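Local coordinates for protein phosphoribosylformylglycinamidine synthase 2 (Thermus thermophilus, PDB 3VIU) that belongs to the PurM-like AIR synthase-related proteins, pairs two similar N- and C-terminal domain modules in one chain, and holds ADP and magnesium in this structure, at residues A191-G201 against D330-P339; R21-E30 against V352-A363. All coordinates share one frame; numbering follows the deposited sequence.

Contact 1: A191-G201 against D330-P339; sequences ASLGRPIYYAG and DCVPVARTIP
The Tyr-198 ring carries Pro-333 on one face, with CB 4.2 Å from the ring centroid and close to the ring normal, a CH-pi contact, while Cys-331 O sits at the ring's edge in its plane. Cys-331 SG approaches obliquely, 3.6 Å from Tyr-198 CD2, as a sulfur-aromatic contact. These groups lie on two antiparallel neighbours, strands 196-201 and 331-338, in the mixed sheet of an AIR synthase-related C-terminal domain. The Tyr-198 hydroxyl bonds Glu-321 on helix 317-326, which packs over this part of the sheet.

A classic beta bulge interrupts the ladder where Val-334 and Ala-335 both face Ile-197. Ile-197 O accepts from both amides: Val-334 N comes nearly in line with the carbonyl at 2.8 Å, and Ala-335 N takes a lone pair at 3.3 Å. Beyond the bulge, Tyr-199 and Val-332 form a hydrogen-bonded pair. On the face shared by Ile-197 and Ala-335, the two CB atoms are 4.0 Å apart, and Val-309 of strand 307-312 and Val-280 of strand 279-283 add to the apolar layer.

At the other end, a type II turn from Ser-192 to Arg-195 wraps around Thr-337. With chi1 at 54°, OG1 lies between the backbone N and the carbonyl carbon and is directed into the turn, while CG2 rests against Ala-191 CB. The hydroxyl both accepts and donates: Arg-195 N donates to Thr-337 OG1 at 2.9 Å, and that OG1 donates to an in-plane lone pair of Ser-192 O at 2.8 Å.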
loop_
_atom_site.group_PDB
_atom_site.type_symbol
_atom_site.label_atom_id
_atom_site.label_comp_id
_atom_site.label_asym_id
_atom_site.label_seq_id
_atom_site.Cartn_x
_atom_site.Cartn_y
_atom_site.Cartn_z
ATOM N N ALA A 191 -0.219 0.630 27.964
ATOM C CA ALA A 191 -0.644 -0.118 29.137
ATOM C C ALA A 191 -0.138 0.583 30.391
ATOM O O ALA A 191 0.992 1.068 30.423
ATOM C CB ALA A 191 -0.093 -1.540 29.074
ATOM N N SER A 192 -0.974 0.647 31.421
ATOM C CA SER A 192 -0.581 1.291 32.673
ATOM C C SER A 192 -0.020 0.252 33.630
ATOM O O SER A 192 -0.162 -0.952 33.417
ATOM C CB SER A 192 -1.772 2.012 33.313
ATOM O OG SER A 192 -2.852 1.123 33.545
ATOM N N LEU A 193 0.623 0.714 34.689
ATOM C CA LEU A 193 1.209 -0.211 35.640
ATOM C C LEU A 193 0.167 -0.968 36.449
ATOM O O LEU A 193 -0.851 -0.407 36.840
ATOM C CB LEU A 193 2.157 0.533 36.575
ATOM C CG LEU A 193 2.934 -0.355 37.546
ATOM C CD1 LEU A 193 3.529 -1.563 36.812
ATOM C CD2 LEU A 193 4.013 0.484 38.202
ATOM N N GLY A 194 0.422 -2.251 36.682
ATOM C CA GLY A 194 -0.492 -3.067 37.467
ATOM C C GLY A 194 -1.700 -3.616 36.736
ATOM O O GLY A 194 -2.700 -3.963 37.355
ATOM N N ARG A 195 -1.604 -3.719 35.418
ATOM C CA ARG A 195 -2.713 -4.214 34.616
ATOM C C ARG A 195 -2.474 -5.619 34.085
ATOM O O ARG A 195 -1.339 -6.019 33.835
ATOM C CB ARG A 195 -2.945 -3.286 33.422
ATOM C CG ARG A 195 -3.009 -1.816 33.780
ATOM C CD ARG A 195 -4.129 -1.574 34.768
ATOM N NE ARG A 195 -5.375 -2.113 34.248
ATOM C CZ ARG A 195 -6.246 -2.795 34.974
ATOM N NH1 ARG A 195 -6.006 -3.019 36.254
ATOM N NH2 ARG A 195 -7.347 -3.269 34.412
ATOM N N PRO A 196 -3.542 -6.403 33.936
ATOM C CA PRO A 196 -3.355 -7.752 33.406
ATOM C C PRO A 196 -3.408 -7.609 31.879
ATOM O O PRO A 196 -3.956 -6.630 31.367
ATOM C CB PRO A 196 -4.556 -8.501 33.960
ATOM C CG PRO A 196 -5.618 -7.449 33.954
ATOM C CD PRO A 196 -4.883 -6.253 34.527
ATOM N N ILE A 197 -2.834 -8.561 31.155
ATOM C CA ILE A 197 -2.843 -8.511 29.692
ATOM C C ILE A 197 -3.607 -9.727 29.166
ATOM O O ILE A 197 -3.220 -10.872 29.424
ATOM C CB ILE A 197 -1.414 -8.565 29.111
ATOM C CG1 ILE A 197 -0.491 -7.612 29.876
ATOM C CG2 ILE A 197 -1.453 -8.232 27.636
ATOM C CD1 ILE A 197 -0.949 -6.191 29.880
ATOM N N TYR A 198 -4.686 -9.482 28.428
ATOM C CA TYR A 198 -5.483 -10.579 27.896
ATOM C C TYR A 198 -5.066 -11.057 26.509
ATOM O O TYR A 198 -4.509 -10.305 25.706
ATOM C CB TYR A 198 -6.964 -10.206 27.893
ATOM C CG TYR A 198 -7.613 -10.287 29.255
ATOM C CD1 TYR A 198 -7.200 -9.460 30.301
ATOM C CD2 TYR A 198 -8.656 -11.176 29.495
ATOM C CE1 TYR A 198 -7.814 -9.515 31.548
ATOM C CE2 TYR A 198 -9.279 -11.240 30.737
ATOM C CZ TYR A 198 -8.856 -10.406 31.760
ATOM O OH TYR A 198 -9.484 -10.461 32.987
ATOM N N TYR A 199 -5.352 -12.330 26.259
ATOM C CA TYR A 199 -5.044 -13.015 25.012
ATOM C C TYR A 199 -6.361 -13.543 24.469
ATOM O O TYR A 199 -7.112 -14.196 25.198
ATOM C CB TYR A 199 -4.091 -14.179 25.310
ATOM C CG TYR A 199 -3.867 -15.191 24.200
ATOM C CD1 TYR A 199 -4.923 -15.909 23.644
ATOM C CD2 TYR A 199 -2.578 -15.482 23.759
ATOM C CE1 TYR A 199 -4.696 -16.895 22.676
ATOM C CE2 TYR A 199 -2.340 -16.457 22.799
ATOM C CZ TYR A 199 -3.397 -17.162 22.260
ATOM O OH TYR A 199 -3.149 -18.137 21.312
ATOM N N ALA A 200 -6.635 -13.264 23.198
ATOM C CA ALA A 200 -7.861 -13.727 22.557
ATOM C C ALA A 200 -7.599 -14.168 21.123
ATOM O O ALA A 200 -6.672 -13.688 20.484
ATOM C CB ALA A 200 -8.898 -12.631 22.576
ATOM N N GLY A 201 -8.426 -15.079 20.626
ATOM C CA GLY A 201 -8.259 -15.571 19.268
ATOM C C GLY A 201 -7.847 -17.032 19.209
ATOM O O GLY A 201 -8.118 -17.792 20.128
ATOM N N ASP A 330 -13.129 -16.719 23.667
ATOM C CA ASP A 330 -12.499 -16.781 24.980
ATOM C C ASP A 330 -11.495 -15.640 25.060
ATOM O O ASP A 330 -10.780 -15.366 24.097
ATOM C CB ASP A 330 -11.743 -18.100 25.173
ATOM C CG ASP A 330 -12.572 -19.318 24.805
ATOM O OD1 ASP A 330 -13.686 -19.474 25.357
ATOM O OD2 ASP A 330 -12.102 -20.125 23.965
ATOM N N CYS A 331 -11.449 -14.984 26.211
ATOM C CA CYS A 331 -10.527 -13.883 26.434
ATOM C C CYS A 331 -9.925 -14.118 27.815
ATOM O O CYS A 331 -10.568 -13.854 28.828
ATOM C CB CYS A 331 -11.283 -12.556 26.390
ATOM S SG CYS A 331 -10.232 -11.085 26.266
ATOM N N VAL A 332 -8.691 -14.609 27.853
ATOM C CA VAL A 332 -8.039 -14.916 29.117
ATOM C C VAL A 332 -6.755 -14.155 29.438
ATOM O O VAL A 332 -5.953 -13.859 28.557
ATOM C CB VAL A 332 -7.736 -16.426 29.206
ATOM C CG1 VAL A 332 -9.035 -17.218 29.060
ATOM C CG2 VAL A 332 -6.729 -16.832 28.128
ATOM N N PRO A 333 -6.556 -13.822 30.726
ATOM C CA PRO A 333 -5.368 -13.099 31.188
ATOM C C PRO A 333 -4.149 -14.003 31.001
ATOM O O PRO A 333 -4.160 -15.171 31.409
ATOM C CB PRO A 333 -5.683 -12.818 32.657
ATOM C CG PRO A 333 -6.549 -13.975 33.043
ATOM C CD PRO A 333 -7.469 -14.099 31.851
ATOM N N VAL A 334 -3.102 -13.454 30.391
ATOM C CA VAL A 334 -1.895 -14.217 30.095
ATOM C C VAL A 334 -0.608 -13.570 30.640
ATOM O O VAL A 334 0.430 -14.234 30.765
ATOM C CB VAL A 334 -1.800 -14.423 28.547
ATOM C CG1 VAL A 334 -0.591 -13.710 27.976
ATOM C CG2 VAL A 334 -1.794 -15.892 28.218
ATOM N N ALA A 335 -0.685 -12.281 30.967
ATOM C CA ALA A 335 0.468 -11.544 31.490
ATOM C C ALA A 335 0.032 -10.315 32.283
ATOM O O ALA A 335 -1.154 -10.017 32.379
ATOM C CB ALA A 335 1.397 -11.124 30.337
ATOM N N ARG A 336 0.998 -9.606 32.854
ATOM C CA ARG A 336 0.707 -8.413 33.639
ATOM C C ARG A 336 1.860 -7.428 33.512
ATOM O O ARG A 336 2.983 -7.819 33.201
ATOM C CB ARG A 336 0.519 -8.778 35.115
ATOM C CG ARG A 336 1.738 -9.460 35.727
ATOM C CD ARG A 336 1.524 -9.784 37.197
ATOM N NE ARG A 336 2.195 -8.827 38.068
ATOM C CZ ARG A 336 3.444 -8.957 38.499
ATOM N NH1 ARG A 336 4.167 -10.011 38.148
ATOM N NH2 ARG A 336 3.970 -8.022 39.275
ATOM N N THR A 337 1.582 -6.152 33.753
ATOM C CA THR A 337 2.627 -5.142 33.672
ATOM C C THR A 337 3.353 -5.037 35.005
ATOM O O THR A 337 2.754 -5.221 36.065
ATOM C CB THR A 337 2.058 -3.748 33.307
ATOM O OG1 THR A 337 1.014 -3.392 34.227
ATOM C CG2 THR A 337 1.515 -3.750 31.886
ATOM N N ILE A 338 4.649 -4.755 34.936
ATOM C CA ILE A 338 5.486 -4.598 36.116
ATOM C C ILE A 338 6.295 -3.318 35.919
ATOM O O ILE A 338 6.471 -2.862 34.794
ATOM C CB ILE A 338 6.449 -5.805 36.298
ATOM C CG1 ILE A 338 7.306 -5.991 35.052
ATOM C CG2 ILE A 338 5.657 -7.079 36.572
ATOM C CD1 ILE A 338 8.298 -7.134 35.173
ATOM N N PRO A 339 6.790 -2.714 37.010
ATOM C CA PRO A 339 7.578 -1.479 36.914
ATOM C C PRO A 339 8.983 -1.657 36.330
ATOM O O PRO A 339 9.533 -0.737 35.724
ATOM C CB PRO A 339 7.596 -0.972 38.354
ATOM C CG PRO A 339 7.583 -2.242 39.148
ATOM C CD PRO A 339 6.543 -3.072 38.419
HETATM O O HOH W 1 -8.549 -16.901 24.346
HETATM O O HOH W 2 -10.817 -16.012 21.653
#

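Contact 2: R21-E30 against V352-A363; sequences RLGREPNRVE and VAEVPTEALAEA
A capping box at the start of helix 28-37 docks on the edge strand 350-356: Asn-27 and Glu-30 hold each other, and both also reach the strand. Glu-30 N donates to Asn-27 OD1 at 2.7 Å, and Asn-27 N returns a bond to Glu-30 OE2. The other oxygen, Glu-30 OE1, receives Glu-354 N on its anti lone pair at 3.0 Å, the N-H nearly straight at 168°. Arg-24 NH2 meets the same Glu-30 OE1 in a 2.8 Å salt bridge, in the guanidinium plane, and also donates to Glu-354 O from above the carbonyl plane. The carboxylate is thus fixed by three donors. Its extended chain slides past Val-355, with Glu-30 CG 3.5 Å from Val-355 CG1.

Asn-27 ND2 makes a longer, bent bond to Val-352 O. Nearer helix 357-361, Leu-22 CD2 packs on Pro-356 CD, and Arg-21, bent at chi2 (-78°), lays the edge of its guanidinium by Ala-359 CA. From there Arg-21 NH2 donates to Glu-362 O at 3.0 Å, just past the helix's last turn. Trp-38 bonds Ala-359 O from the linker side. The reciprocal bonds between Asn-27 and Glu-30, each side chain accepting from the other's backbone N, are the hallmark of a helix N-terminal capping box.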
loop_
_atom_site.group_PDB
_atom_site.type_symbol
_atom_site.label_atom_id
_atom_site.label_comp_id
_atom_site.label_asym_id
_atom_site.label_seq_id
_atom_site.Cartn_x
_atom_site.Cartn_y
_atom_site.Cartn_z
ATOM N N ARG A 21 24.431 -5.499 26.762
ATOM C CA ARG A 21 23.149 -4.870 27.065
ATOM C C ARG A 21 22.510 -5.656 28.206
ATOM O O ARG A 21 21.666 -5.134 28.934
ATOM C CB ARG A 21 22.207 -4.915 25.861
ATOM C CG ARG A 21 22.689 -4.196 24.611
ATOM C CD ARG A 21 22.530 -2.686 24.682
ATOM N NE ARG A 21 22.329 -2.151 23.339
ATOM C CZ ARG A 21 21.221 -2.337 22.626
ATOM N NH1 ARG A 21 20.214 -3.030 23.137
ATOM N NH2 ARG A 21 21.125 -1.859 21.393
ATOM N N LEU A 22 22.907 -6.920 28.345
ATOM C CA LEU A 22 22.379 -7.789 29.393
ATOM C C LEU A 22 23.349 -7.903 30.564
ATOM O O LEU A 22 22.982 -8.385 31.634
ATOM C CB LEU A 22 22.118 -9.200 28.854
ATOM C CG LEU A 22 21.187 -9.430 27.665
ATOM C CD1 LEU A 22 21.076 -10.921 27.413
ATOM C CD2 LEU A 22 19.820 -8.838 27.941
ATOM N N GLY A 23 24.589 -7.467 30.359
ATOM C CA GLY A 23 25.581 -7.566 31.412
ATOM C C GLY A 23 25.877 -9.029 31.690
ATOM O O GLY A 23 26.420 -9.381 32.739
ATOM N N ARG A 24 25.501 -9.879 30.738
ATOM C CA ARG A 24 25.702 -11.322 30.827
ATOM C C ARG A 24 25.324 -11.947 29.484
ATOM O O ARG A 24 24.811 -11.262 28.598
ATOM C CB ARG A 24 24.813 -11.924 31.920
ATOM C CG ARG A 24 23.337 -11.986 31.543
ATOM C CD ARG A 24 22.510 -12.734 32.578
ATOM N NE ARG A 24 21.193 -13.088 32.057
ATOM C CZ ARG A 24 20.262 -12.206 31.711
ATOM N NH1 ARG A 24 20.502 -10.905 31.832
ATOM N NH2 ARG A 24 19.093 -12.624 31.237
ATOM N N GLU A 25 25.579 -13.245 29.337
ATOM C CA GLU A 25 25.237 -13.948 28.107
ATOM C C GLU A 25 23.825 -14.513 28.196
ATOM O O GLU A 25 23.437 -15.088 29.211
ATOM C CB GLU A 25 26.221 -15.086 27.840
ATOM C CG GLU A 25 27.600 -14.620 27.420
ATOM C CD GLU A 25 28.509 -15.775 27.066
ATOM O OE1 GLU A 25 28.754 -16.625 27.952
ATOM O OE2 GLU A 25 28.973 -15.833 25.905
ATOM N N PRO A 26 23.041 -14.361 27.124
ATOM C CA PRO A 26 21.666 -14.855 27.084
ATOM C C PRO A 26 21.631 -16.373 27.001
ATOM O O PRO A 26 22.529 -16.978 26.421
ATOM C CB PRO A 26 21.122 -14.213 25.818
ATOM C CG PRO A 26 22.310 -14.296 24.907
ATOM C CD PRO A 26 23.436 -13.819 25.810
ATOM N N ASN A 27 20.604 -16.992 27.578
ATOM C CA ASN A 27 20.489 -18.443 27.501
ATOM C C ASN A 27 20.004 -18.759 26.093
ATOM O O ASN A 27 19.887 -17.852 25.262
ATOM C CB ASN A 27 19.501 -18.983 28.542
ATOM C CG ASN A 27 18.182 -18.236 28.551
ATOM O OD1 ASN A 27 17.659 -17.854 27.504
ATOM N ND2 ASN A 27 17.627 -18.038 29.739
ATOM N N ARG A 28 19.724 -20.027 25.810
ATOM C CA ARG A 28 19.263 -20.404 24.478
ATOM C C ARG A 28 17.997 -19.637 24.067
ATOM O O ARG A 28 17.948 -19.032 22.996
ATOM C CB ARG A 28 18.998 -21.908 24.414
ATOM C CG ARG A 28 18.567 -22.387 23.039
ATOM C CD ARG A 28 18.031 -23.808 23.066
ATOM N NE ARG A 28 17.296 -24.124 21.841
ATOM C CZ ARG A 28 17.844 -24.178 20.628
ATOM N NH1 ARG A 28 19.143 -23.941 20.464
ATOM N NH2 ARG A 28 17.091 -24.462 19.573
ATOM N N VAL A 29 16.978 -19.660 24.922
ATOM C CA VAL A 29 15.724 -18.971 24.630
ATOM C C VAL A 29 15.939 -17.491 24.318
ATOM O O VAL A 29 15.505 -16.997 23.275
ATOM C CB VAL A 29 14.733 -19.096 25.811
ATOM C CG1 VAL A 29 13.512 -18.229 25.563
ATOM C CG2 VAL A 29 14.320 -20.547 25.988
ATOM N N GLU A 30 16.609 -16.788 25.227
ATOM C CA GLU A 30 16.884 -15.369 25.043
ATOM C C GLU A 30 17.613 -15.108 23.723
ATOM O O GLU A 30 17.349 -14.111 23.040
ATOM C CB GLU A 30 17.705 -14.846 26.228
ATOM C CG GLU A 30 16.915 -14.815 27.531
ATOM C CD GLU A 30 17.756 -14.464 28.743
ATOM O OE1 GLU A 30 17.167 -14.055 29.768
ATOM O OE2 GLU A 30 18.998 -14.607 28.678
ATOM N N VAL A 352 12.314 -18.448 32.485
ATOM C CA VAL A 352 13.055 -18.940 31.327
ATOM C C VAL A 352 13.669 -17.835 30.468
ATOM O O VAL A 352 14.370 -18.109 29.492
ATOM C CB VAL A 352 12.153 -19.805 30.430
ATOM C CG1 VAL A 352 11.737 -21.065 31.170
ATOM C CG2 VAL A 352 10.930 -19.010 30.009
ATOM N N ALA A 353 13.396 -16.588 30.831
ATOM C CA ALA A 353 13.935 -15.454 30.097
ATOM C C ALA A 353 13.571 -14.148 30.780
ATOM O O ALA A 353 12.465 -13.985 31.303
ATOM C CB ALA A 353 13.420 -15.454 28.664
ATOM N N GLU A 354 14.511 -13.215 30.765
ATOM C CA GLU A 354 14.306 -11.917 31.377
ATOM C C GLU A 354 15.301 -10.954 30.765
ATOM O O GLU A 354 16.401 -10.756 31.282
ATOM C CB GLU A 354 14.512 -12.008 32.890
ATOM C CG GLU A 354 14.527 -10.664 33.592
ATOM C CD GLU A 354 14.415 -10.790 35.091
ATOM O OE1 GLU A 354 13.288 -11.020 35.587
ATOM O OE2 GLU A 354 15.458 -10.666 35.770
ATOM N N VAL A 355 14.913 -10.357 29.648
ATOM C CA VAL A 355 15.793 -9.430 28.971
ATOM C C VAL A 355 15.198 -8.039 29.041
ATOM O O VAL A 355 13.978 -7.877 29.053
ATOM C CB VAL A 355 15.985 -9.845 27.505
ATOM C CG1 VAL A 355 16.252 -11.343 27.431
ATOM C CG2 VAL A 355 14.766 -9.488 26.695
ATOM N N PRO A 356 16.054 -7.011 29.124
ATOM C CA PRO A 356 15.538 -5.641 29.190
ATOM C C PRO A 356 14.738 -5.315 27.926
ATOM O O PRO A 356 15.123 -5.708 26.825
ATOM C CB PRO A 356 16.811 -4.803 29.317
ATOM C CG PRO A 356 17.732 -5.717 30.063
ATOM C CD PRO A 356 17.504 -7.044 29.382
ATOM N N THR A 357 13.623 -4.608 28.098
ATOM C CA THR A 357 12.766 -4.228 26.983
ATOM C C THR A 357 13.543 -3.432 25.935
ATOM O O THR A 357 13.486 -3.743 24.745
ATOM C CB THR A 357 11.569 -3.382 27.466
ATOM O OG1 THR A 357 12.052 -2.204 28.122
ATOM C CG2 THR A 357 10.716 -4.176 28.439
ATOM N N GLU A 358 14.274 -2.414 26.377
ATOM C CA GLU A 358 15.059 -1.589 25.458
ATOM C C GLU A 358 15.996 -2.425 24.590
ATOM O O GLU A 358 16.135 -2.181 23.393
ATOM C CB GLU A 358 15.900 -0.569 26.224
ATOM C CG GLU A 358 16.667 0.360 25.300
ATOM C CD GLU A 358 17.759 1.130 26.003
ATOM O OE1 GLU A 358 18.762 0.503 26.407
ATOM O OE2 GLU A 358 17.613 2.360 26.153
ATOM N N ALA A 359 16.644 -3.405 25.208
ATOM C CA ALA A 359 17.580 -4.265 24.500
ATOM C C ALA A 359 16.905 -4.998 23.351
ATOM O O ALA A 359 17.522 -5.260 22.313
ATOM C CB ALA A 359 18.195 -5.276 25.471
ATOM N N LEU A 360 15.628 -5.313 23.539
ATOM C CA LEU A 360 14.865 -6.043 22.541
ATOM C C LEU A 360 14.211 -5.177 21.458
ATOM O O LEU A 360 14.089 -5.607 20.314
ATOM C CB LEU A 360 13.802 -6.885 23.252
ATOM C CG LEU A 360 13.656 -8.343 22.820
ATOM C CD1 LEU A 360 15.022 -8.994 22.606
ATOM C CD2 LEU A 360 12.879 -9.080 23.881
ATOM N N ALA A 361 13.810 -3.960 21.813
ATOM C CA ALA A 361 13.138 -3.067 20.874
ATOM C C ALA A 361 14.029 -2.062 20.153
ATOM O O ALA A 361 13.657 -1.548 19.094
ATOM C CB ALA A 361 12.013 -2.322 21.592
ATOM N N GLU A 362 15.193 -1.767 20.719
ATOM C CA GLU A 362 16.095 -0.800 20.105
ATOM C C GLU A 362 17.394 -1.425 19.631
ATOM O O GLU A 362 18.435 -1.282 20.273
ATOM C CB GLU A 362 16.389 0.335 21.084
ATOM C CG GLU A 362 15.163 1.179 21.418
ATOM C CD GLU A 362 15.482 2.348 22.340
ATOM O OE1 GLU A 362 16.354 3.174 21.978
ATOM O OE2 GLU A 362 14.859 2.444 23.424
ATOM N N ALA A 363 17.321 -2.111 18.493
ATOM C CA ALA A 363 18.476 -2.774 17.903
ATOM C C ALA A 363 19.390 -1.789 17.172
ATOM O O ALA A 363 18.979 -0.685 16.810
ATOM C CB ALA A 363 18.012 -3.863 16.940
#

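Overall arrangement
From the N terminus, the chain first lays down residues 21-30 of the linker region, which wait more than 320 residues for their partner, 352-363. Contact 2 closes this long loop, and contact 1 lies wholly within it, joining 191-201 to 330-339 across 129 residues; the two do not cross. Both reach the same seven-stranded sheet of the first C-terminal AIR synthase-related domain. Contact 1 pairs two of its interior strands, whereas contact 2 fastens the linker helices to its edge strand 350-356 and the following helix. Their centres are about 21 Å apart, and their nearest atoms, about 6 Å apart, do not touch.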